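Local coordinates for N-acetylmuramoyl-L-alanine amidase domain-containing protein SAOUHSC_02979 (Staphylococcus aureus, PDB 5T1Q) that probably cleaves amide bonds of the bacterial cell wall as a secreted hydrolase, this chain holding its glucosaminidase-like and C-terminal CHAP parts, at residues L36-P41 and I340-I345; G50-V55 and D192-K197. All blocks are in the same frame, centred on the assembly; numbering follows the deposited sequence. Where two conformers were deposited one is given.

Contact 1: L36-P41 and I340-I345; sequences LFETDP and ISHRTI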
ATOM      1  N   LEU A  36       2.726   0.042  -0.963  1.00 27.95           N
ATOM      2  CA  LEU A  36       2.474   1.003  -2.010  1.00 28.21           C
ATOM      3  C   LEU A  36       3.233   0.567  -3.255  1.00 26.96           C
ATOM      4  O   LEU A  36       4.257  -0.108  -3.166  1.00 26.23           O
ATOM      5  CB  LEU A  36       2.914   2.389  -1.575  1.00 29.50           C
ATOM      6  CG  LEU A  36       2.132   2.898  -0.356  1.00 31.62           C
ATOM      7  CD1 LEU A  36       2.826   4.102   0.220  1.00 32.56           C
ATOM      8  CD2 LEU A  36       0.683   3.207  -0.710  1.00 32.19           C
ATOM      9  N   PHE A  37       2.702   0.961  -4.404  1.00 26.25           N
ATOM     10  CA  PHE A  37       3.235   0.594  -5.702  1.00 27.12           C
ATOM     11  C   PHE A  37       3.243   1.769  -6.659  1.00 28.46           C
ATOM     12  O   PHE A  37       2.403   2.667  -6.571  1.00 27.15           O
ATOM     13  CB  PHE A  37       2.361  -0.495  -6.329  1.00 26.51           C
ATOM     14  CG  PHE A  37       2.364  -1.781  -5.573  1.00 26.42           C
ATOM     15  CD1 PHE A  37       1.521  -1.963  -4.494  1.00 26.01           C
ATOM     16  CD2 PHE A  37       3.225  -2.813  -5.935  1.00 26.51           C
ATOM     17  CE1 PHE A  37       1.535  -3.138  -3.783  1.00 26.34           C
ATOM     18  CE2 PHE A  37       3.235  -3.998  -5.233  1.00 26.65           C
ATOM     19  CZ  PHE A  37       2.394  -4.160  -4.151  1.00 26.67           C
ATOM     20  N   GLU A  38       4.178   1.730  -7.599  1.00 31.41           N
ATOM     21  CA  GLU A  38       4.267   2.748  -8.638  1.00 34.47           C
ATOM     22  C   GLU A  38       4.117   2.019  -9.970  1.00 34.75           C
ATOM     23  O   GLU A  38       4.350   0.803 -10.052  1.00 35.34           O
ATOM     24  CB  GLU A  38       5.595   3.486  -8.504  1.00 37.29           C
ATOM     25  CG  GLU A  38       5.560   4.930  -8.997  1.00 40.35           C
ATOM     26  CD  GLU A  38       6.633   5.797  -8.368  1.00 42.22           C
ATOM     27  OE1 GLU A  38       7.250   5.368  -7.371  1.00 47.28           O
ATOM     28  OE2 GLU A  38       6.847   6.927  -8.855  1.00 44.80           O
ATOM     29  N   THR A  39       3.669   2.735 -10.999  0.60 35.39           N
ATOM     30  CA  THR A  39       3.538   2.144 -12.334  0.60 36.01           C
ATOM     31  C   THR A  39       4.922   1.877 -12.909  0.60 35.87           C
ATOM     32  O   THR A  39       5.806   2.719 -12.819  0.60 34.84           O
ATOM     33  CB  THR A  39       2.754   3.043 -13.313  0.60 36.99           C
ATOM     34  OG1 THR A  39       3.157   4.413 -13.138  0.60 37.10           O
ATOM     35  CG2 THR A  39       1.249   2.916 -13.073  0.60 37.27           C
ATOM     36  N   ASP A  40       5.098   0.684 -13.470  1.00 36.49           N
ATOM     37  CA  ASP A  40       6.362   0.268 -14.084  1.00 36.99           C
ATOM     38  C   ASP A  40       6.698   1.200 -15.249  1.00 36.84           C
ATOM     39  O   ASP A  40       5.904   1.299 -16.179  1.00 37.03           O
ATOM     40  CB  ASP A  40       6.204  -1.180 -14.588  1.00 38.40           C
ATOM     41  CG  ASP A  40       7.465  -1.747 -15.233  1.00 40.21           C
ATOM     42  OD1 ASP A  40       8.534  -1.105 -15.226  1.00 41.91           O
ATOM     43  OD2 ASP A  40       7.370  -2.874 -15.757  1.00 42.62           O
ATOM     44  N   PRO A  41       7.853   1.907 -15.189  1.00 36.67           N
ATOM     45  CA  PRO A  41       8.215   2.815 -16.293  1.00 37.44           C
ATOM     46  C   PRO A  41       8.460   2.138 -17.658  1.00 38.88           C
ATOM     47  O   PRO A  41       8.451   2.825 -18.676  1.00 40.34           O
ATOM     48  CB  PRO A  41       9.501   3.510 -15.798  1.00 37.68           C
ATOM     49  CG  PRO A  41      10.022   2.663 -14.698  1.00 37.83           C
ATOM     50  CD  PRO A  41       8.847   1.940 -14.095  1.00 36.34           C
ATOM     51  N   ILE A 340       0.963   5.051  -6.461  1.00 22.36           N
ATOM     52  CA  ILE A 340       1.615   6.335  -6.580  1.00 21.99           C
ATOM     53  C   ILE A 340       1.645   6.614  -8.089  1.00 21.84           C
ATOM     54  O   ILE A 340       2.074   5.765  -8.848  1.00 22.45           O
ATOM     55  CB  ILE A 340       3.041   6.270  -6.021  1.00 22.62           C
ATOM     56  CG1 ILE A 340       2.988   6.056  -4.508  1.00 23.18           C
ATOM     57  CG2 ILE A 340       3.822   7.543  -6.349  1.00 22.79           C
ATOM     58  CD1 ILE A 340       4.314   5.627  -3.931  1.00 24.19           C
ATOM     59  N   SER A 341       1.123   7.768  -8.501  1.00 21.25           N
ATOM     60  CA  SER A 341       1.046   8.163  -9.921  1.00 21.59           C
ATOM     61  C   SER A 341       1.523   9.604 -10.116  1.00 20.25           C
ATOM     62  O   SER A 341       1.868  10.297  -9.159  1.00 19.20           O
ATOM     63  CB  SER A 341      -0.391   8.018 -10.442  1.00 22.00           C
ATOM     64  OG  SER A 341      -1.267   8.834  -9.693  1.00 22.48           O
ATOM     65  N   HIS A 342       1.545  10.042 -11.364  1.00 20.14           N
ATOM     66  CA  HIS A 342       2.071  11.357 -11.692  1.00 19.80           C
ATOM     67  C   HIS A 342       1.352  11.909 -12.903  1.00 19.48           C
ATOM     68  O   HIS A 342       0.827  11.151 -13.713  1.00 19.77           O
ATOM     69  CB  HIS A 342       3.565  11.249 -12.072  1.00 20.20           C
ATOM     70  CG  HIS A 342       4.228   9.992 -11.618  1.00 20.39           C
ATOM     71  ND1 HIS A 342       4.412   8.912 -12.457  1.00 21.80           N
ATOM     72  CD2 HIS A 342       4.744   9.629 -10.421  1.00 20.48           C
ATOM     73  CE1 HIS A 342       5.012   7.938 -11.795  1.00 21.39           C
ATOM     74  NE2 HIS A 342       5.219   8.346 -10.554  1.00 21.16           N
ATOM     75  N   ARG A 343       1.375  13.220 -13.056  1.00 19.41           N
ATOM     76  CA  ARG A 343       0.747  13.851 -14.204  1.00 20.96           C
ATOM     77  C   ARG A 343       1.228  15.275 -14.359  1.00 20.67           C
ATOM     78  O   ARG A 343       1.927  15.786 -13.505  1.00 19.75           O
ATOM     79  CB  ARG A 343      -0.798  13.827 -14.076  1.00 21.88           C
ATOM     80  CG  ARG A 343      -1.346  14.464 -12.814  1.00 22.47           C
ATOM     81  CD  ARG A 343      -2.851  14.211 -12.678  1.00 23.95           C
ATOM     82  NE  ARG A 343      -3.319  14.587 -11.347  1.00 24.76           N
ATOM     83  CZ  ARG A 343      -4.202  15.540 -11.039  1.00 26.96           C
ATOM     84  NH1 ARG A 343      -4.834  16.248 -11.963  1.00 28.71           N
ATOM     85  NH2 ARG A 343      -4.501  15.736  -9.756  1.00 28.83           N
ATOM     86  N   THR A 344       0.809  15.905 -15.450  1.00 20.92           N
ATOM     87  CA  THR A 344       1.137  17.280 -15.745  1.00 21.74           C
ATOM     88  C   THR A 344      -0.121  18.140 -15.621  1.00 21.51           C
ATOM     89  O   THR A 344      -1.173  17.785 -16.148  1.00 21.94           O
ATOM     90  CB  THR A 344       1.690  17.421 -17.176  1.00 22.53           C
ATOM     91  OG1 THR A 344       2.934  16.736 -17.256  1.00 23.02           O
ATOM     92  CG2 THR A 344       1.904  18.906 -17.566  1.00 23.16           C
ATOM     93  N   ILE A 345       0.003  19.259 -14.919  1.00 21.08           N
ATOM     94  CA  ILE A 345      -1.087  20.209 -14.767  1.00 21.50           C
ATOM     95  C   ILE A 345      -0.737  21.388 -15.656  1.00 21.67           C
ATOM     96  O   ILE A 345       0.355  21.943 -15.517  1.00 20.15           O
ATOM     97  CB  ILE A 345      -1.209  20.701 -13.303  1.00 21.60           C
ATOM     98  CG1 ILE A 345      -1.470  19.526 -12.332  1.00 21.70           C
ATOM     99  CG2 ILE A 345      -2.283  21.787 -13.188  1.00 21.74           C
ATOM    100  CD1 ILE A 345      -2.767  18.769 -12.583  1.00 22.29           C
TER
HETATM  101  O   HOH W   1       3.406   6.643 -14.531  1.00 38.85           O
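Phe37 and Ile340 join the short strand 37-39 to strand 339-345, which belongs to the CHAP part of the chain, a papain-like cysteine peptidase fold. The two strands run in roughly the same direction, their short axes 36° apart. The chains are closest at Glu38 and Ile340, with 4.9 Å between the two CA atoms, and splay apart after that pair.

One backbone hydrogen bond links the two segments. Ile340 N donates to Phe37 O at 2.8 Å, and the bond is nearly straight at the hydrogen. Beyond this point side chains span the widening gap.

Apolar contact is modest: Leu36 CB lies 4.2 Å from Ile340 CD1. Trp255 and Tyr256 of helix 253-262 touch Leu36 and Ile340, respectively. The CG2 methyl of Ile340 lies against the Glu38 carboxylate, 3.9 Å from Glu38 CD.

The polar link is a His-carboxylate hydrogen bond. His342 NE2 donates to Glu38 OE2 over 2.7 Å, and the oxygen receives it on its anti lone pair, lying close to the ring plane at the ring edge. The carboxylate itself is twisted 51° from the imidazole. Glu38 reaches this position with CG anti to the backbone N (chi1 -151°) and an extended chain beyond, and the negative charge would probably favour a protonated imidazole. At the other ring nitrogen a water intervenes: it sits 2.6 Å from Thr39 OG1 and accepts a weak hydrogen bond from His342 ND1, 3.2 Å away.

Contact 2: G50-V55 and D192-K197; sequences GQFNVV and DPNYAK
One water does the polar bridging between Gln51, Phe52 and Lys197, whose segments share no direct hydrogen bond. It donates to Lys197 O at 2.7 Å and to Gln51 OE1 at 2.8 Å, and accepts from Phe52 N at 3.0 Å, so the strand's amide and the helix's carbonyl are tied through a single oxygen. Gln51 delivers its OE1 by a bend at chi2 (-73°).

The remaining contacts are van der Waals. The CE2 corner of the Phe52 ring meets Asn194 CG and Lys197 CE, each at 3.7 Å and each approaching obliquely; the Asn194 amide is turned 59° from the ring. Strand 52-54, the outermost on its side of the mixed sheet, thus packs against the first turn of helix 195-205 in the glucosaminidase-like part, with Asn194 at the N-cap position. Just ahead of it Asp192 OD1 accepts from Asn194 N in an Asx turn, overlaid on the type I beta turn from Asp192 to Tyr195. Farther along the helix, Ser201 OG bonds to Phe52 O. The aliphatic part of Lys197 folds over the loop leading into the strand, and its bend at chi3 sets CE 3.3 Å from Gly50 O.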
ATOM      1  N   GLY A  50       0.676  -4.118 -18.643  1.00 51.66           N
ATOM      2  CA  GLY A  50       1.469  -3.293 -17.725  1.00 49.93           C
ATOM      3  C   GLY A  50       1.646  -3.906 -16.337  1.00 47.52           C
ATOM      4  O   GLY A  50       0.771  -4.624 -15.848  1.00 47.63           O
ATOM      5  N   GLN A  51       2.785  -3.612 -15.711  1.00 45.33           N
ATOM      6  CA  GLN A  51       3.116  -4.124 -14.388  1.00 42.81           C
ATOM      7  C   GLN A  51       3.256  -2.989 -13.370  1.00 39.65           C
ATOM      8  O   GLN A  51       3.246  -1.799 -13.721  1.00 37.78           O
ATOM      9  CB  GLN A  51       4.443  -4.890 -14.440  1.00 45.16           C
ATOM     10  CG  GLN A  51       4.557  -5.977 -15.509  1.00 48.34           C
ATOM     11  CD  GLN A  51       3.748  -7.229 -15.211  1.00 50.98           C
ATOM     12  OE1 GLN A  51       2.831  -7.230 -14.383  1.00 50.91           O
ATOM     13  NE2 GLN A  51       4.096  -8.319 -15.899  1.00 54.42           N
ATOM     14  N   PHE A  52       3.383  -3.378 -12.102  1.00 36.55           N
ATOM     15  CA  PHE A  52       3.625  -2.437 -11.019  1.00 34.63           C
ATOM     16  C   PHE A  52       4.981  -2.717 -10.416  1.00 32.57           C
ATOM     17  O   PHE A  52       5.445  -3.848 -10.405  1.00 31.97           O
ATOM     18  CB  PHE A  52       2.544  -2.533  -9.935  1.00 34.52           C
ATOM     19  CG  PHE A  52       1.213  -2.018 -10.376  1.00 35.59           C
ATOM     20  CD1 PHE A  52       1.029  -0.664 -10.600  1.00 36.70           C
ATOM     21  CD2 PHE A  52       0.146  -2.875 -10.577  1.00 37.85           C
ATOM     22  CE1 PHE A  52      -0.192  -0.166 -11.030  1.00 37.38           C
ATOM     23  CE2 PHE A  52      -1.081  -2.384 -11.004  1.00 39.01           C
ATOM     24  CZ  PHE A  52      -1.250  -1.027 -11.227  1.00 38.19           C
ATOM     25  N   ASN A  53       5.636  -1.666  -9.960  1.00 32.33           N
ATOM     26  CA  ASN A  53       6.899  -1.800  -9.272  1.00 32.88           C
ATOM     27  C   ASN A  53       6.648  -1.563  -7.818  1.00 32.35           C
ATOM     28  O   ASN A  53       5.913  -0.647  -7.446  1.00 30.96           O
ATOM     29  CB  ASN A  53       7.927  -0.790  -9.762  1.00 33.13           C
ATOM     30  CG  ASN A  53       8.501  -1.154 -11.111  1.00 34.66           C
ATOM     31  OD1 ASN A  53       8.133  -2.165 -11.707  1.00 34.17           O
ATOM     32  ND2 ASN A  53       9.435  -0.348 -11.581  1.00 36.07           N
ATOM     33  N   VAL A  54       7.277  -2.394  -7.002  1.00 33.46           N
ATOM     34  CA  VAL A  54       7.218  -2.256  -5.561  1.00 34.41           C
ATOM     35  C   VAL A  54       8.118  -1.084  -5.179  1.00 36.11           C
ATOM     36  O   VAL A  54       9.020  -0.689  -5.943  1.00 34.47           O
ATOM     37  CB  VAL A  54       7.746  -3.527  -4.834  1.00 34.70           C
ATOM     38  CG1 VAL A  54       7.075  -4.783  -5.370  1.00 34.99           C
ATOM     39  CG2 VAL A  54       9.264  -3.661  -4.961  1.00 35.98           C
ATOM     40  N   VAL A  55       7.861  -0.517  -4.010  1.00 39.50           N
ATOM     41  CA  VAL A  55       8.731   0.513  -3.464  1.00 41.43           C
ATOM     42  C   VAL A  55       9.796  -0.291  -2.718  1.00 43.70           C
ATOM     43  O   VAL A  55       9.509  -0.885  -1.686  1.00 45.04           O
ATOM     44  CB  VAL A  55       7.988   1.460  -2.511  1.00 42.59           C
ATOM     45  CG1 VAL A  55       8.968   2.422  -1.848  1.00 44.42           C
ATOM     46  CG2 VAL A  55       6.904   2.224  -3.260  1.00 41.89           C
ATOM     47  N   ASP A 192      -9.332  -4.999  -3.927  1.00 34.98           N
ATOM     48  CA  ASP A 192      -8.336  -4.300  -4.745  1.00 34.36           C
ATOM     49  C   ASP A 192      -8.250  -4.977  -6.117  1.00 34.51           C
ATOM     50  O   ASP A 192      -7.820  -6.117  -6.210  1.00 33.23           O
ATOM     51  CB  ASP A 192      -6.977  -4.339  -4.007  1.00 32.50           C
ATOM     52  CG  ASP A 192      -5.878  -3.540  -4.705  1.00 32.50           C
ATOM     53  OD1 ASP A 192      -6.036  -3.128  -5.878  1.00 32.07           O
ATOM     54  OD2 ASP A 192      -4.832  -3.325  -4.052  1.00 31.44           O
ATOM     55  N   PRO A 193      -8.641  -4.262  -7.190  1.00 36.16           N
ATOM     56  CA  PRO A 193      -8.651  -4.873  -8.522  1.00 36.99           C
ATOM     57  C   PRO A 193      -7.265  -5.114  -9.121  1.00 35.98           C
ATOM     58  O   PRO A 193      -7.170  -5.724 -10.183  1.00 35.32           O
ATOM     59  CB  PRO A 193      -9.444  -3.863  -9.361  1.00 38.39           C
ATOM     60  CG  PRO A 193      -9.160  -2.555  -8.719  1.00 37.94           C
ATOM     61  CD  PRO A 193      -8.994  -2.827  -7.248  1.00 36.92           C
ATOM     62  N   ASN A 194      -6.210  -4.627  -8.460  1.00 34.00           N
ATOM     63  CA  ASN A 194      -4.842  -4.861  -8.919  1.00 32.98           C
ATOM     64  C   ASN A 194      -4.138  -5.850  -8.003  1.00 31.16           C
ATOM     65  O   ASN A 194      -2.923  -5.963  -8.054  1.00 30.16           O
ATOM     66  CB  ASN A 194      -4.045  -3.550  -8.936  1.00 33.22           C
ATOM     67  CG  ASN A 194      -4.581  -2.541  -9.928  1.00 34.21           C
ATOM     68  OD1 ASN A 194      -4.734  -1.368  -9.600  1.00 35.14           O
ATOM     69  ND2 ASN A 194      -4.851  -2.981 -11.143  1.00 35.24           N
ATOM     70  N   TYR A 195      -4.900  -6.594  -7.202  1.00 30.30           N
ATOM     71  CA  TYR A 195      -4.298  -7.494  -6.219  1.00 29.86           C
ATOM     72  C   TYR A 195      -3.278  -8.479  -6.826  1.00 30.22           C
ATOM     73  O   TYR A 195      -2.129  -8.552  -6.354  1.00 28.92           O
ATOM     74  CB  TYR A 195      -5.384  -8.242  -5.438  1.00 29.95           C
ATOM     75  CG  TYR A 195      -4.921  -8.758  -4.089  1.00 28.76           C
ATOM     76  CD1 TYR A 195      -4.690  -7.877  -3.035  1.00 27.54           C
ATOM     77  CD2 TYR A 195      -4.778 -10.122  -3.846  1.00 28.89           C
ATOM     78  CE1 TYR A 195      -4.283  -8.332  -1.791  1.00 27.19           C
ATOM     79  CE2 TYR A 195      -4.365 -10.589  -2.602  1.00 28.45           C
ATOM     80  CZ  TYR A 195      -4.123  -9.698  -1.577  1.00 28.00           C
ATOM     81  OH  TYR A 195      -3.723 -10.173  -0.338  1.00 27.78           O
ATOM     82  N   ALA A 196      -3.668  -9.175  -7.896  1.00 30.03           N
ATOM     83  CA  ALA A 196      -2.785 -10.164  -8.532  1.00 30.67           C
ATOM     84  C   ALA A 196      -1.507  -9.535  -9.072  1.00 30.61           C
ATOM     85  O   ALA A 196      -0.410 -10.042  -8.820  1.00 30.20           O
ATOM     86  CB  ALA A 196      -3.510 -10.909  -9.649  1.00 31.89           C
ATOM     87  N   LYS A 197      -1.639  -8.435  -9.807  1.00 31.60           N
ATOM     88  CA  LYS A 197      -0.462  -7.764 -10.357  1.00 33.23           C
ATOM     89  C   LYS A 197       0.478  -7.255  -9.257  1.00 31.18           C
ATOM     90  O   LYS A 197       1.690  -7.234  -9.437  1.00 29.72           O
ATOM     91  CB  LYS A 197      -0.833  -6.661 -11.353  1.00 36.35           C
ATOM     92  CG  LYS A 197      -1.448  -7.204 -12.647  1.00 40.11           C
ATOM     93  CD  LYS A 197      -1.209  -6.301 -13.849  1.00 43.75           C
ATOM     94  CE  LYS A 197      -1.756  -4.887 -13.676  1.00 46.20           C
ATOM     95  NZ  LYS A 197      -3.243  -4.834 -13.633  1.00 49.03           N
TER
HETATM   96  O   HOH W   2       2.834  -6.295 -11.711  1.00 29.61           O

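The centres of contacts 1 and 2 lie 12 Å apart, and contact 2 is nested in the chain within the loop closed by contact 1: 36-41, 50-55, 192-197, then 340-345. Strands 37-39 and 52-54, successive in sequence, pair antiparallel at one margin of the mixed sheet, with Glu38 O 2.8 Å from Asn53 N in a probable hydrogen bond. The first is attached loosely at the edge of the CHAP sheet, beside strand 339-345, while the second lies against helix 195-205 of the glucosaminidase-like part. This N-terminal hairpin-like pair may thus be read as a marginal extension of the CHAP sheet, set between the two presumed enzymatic units.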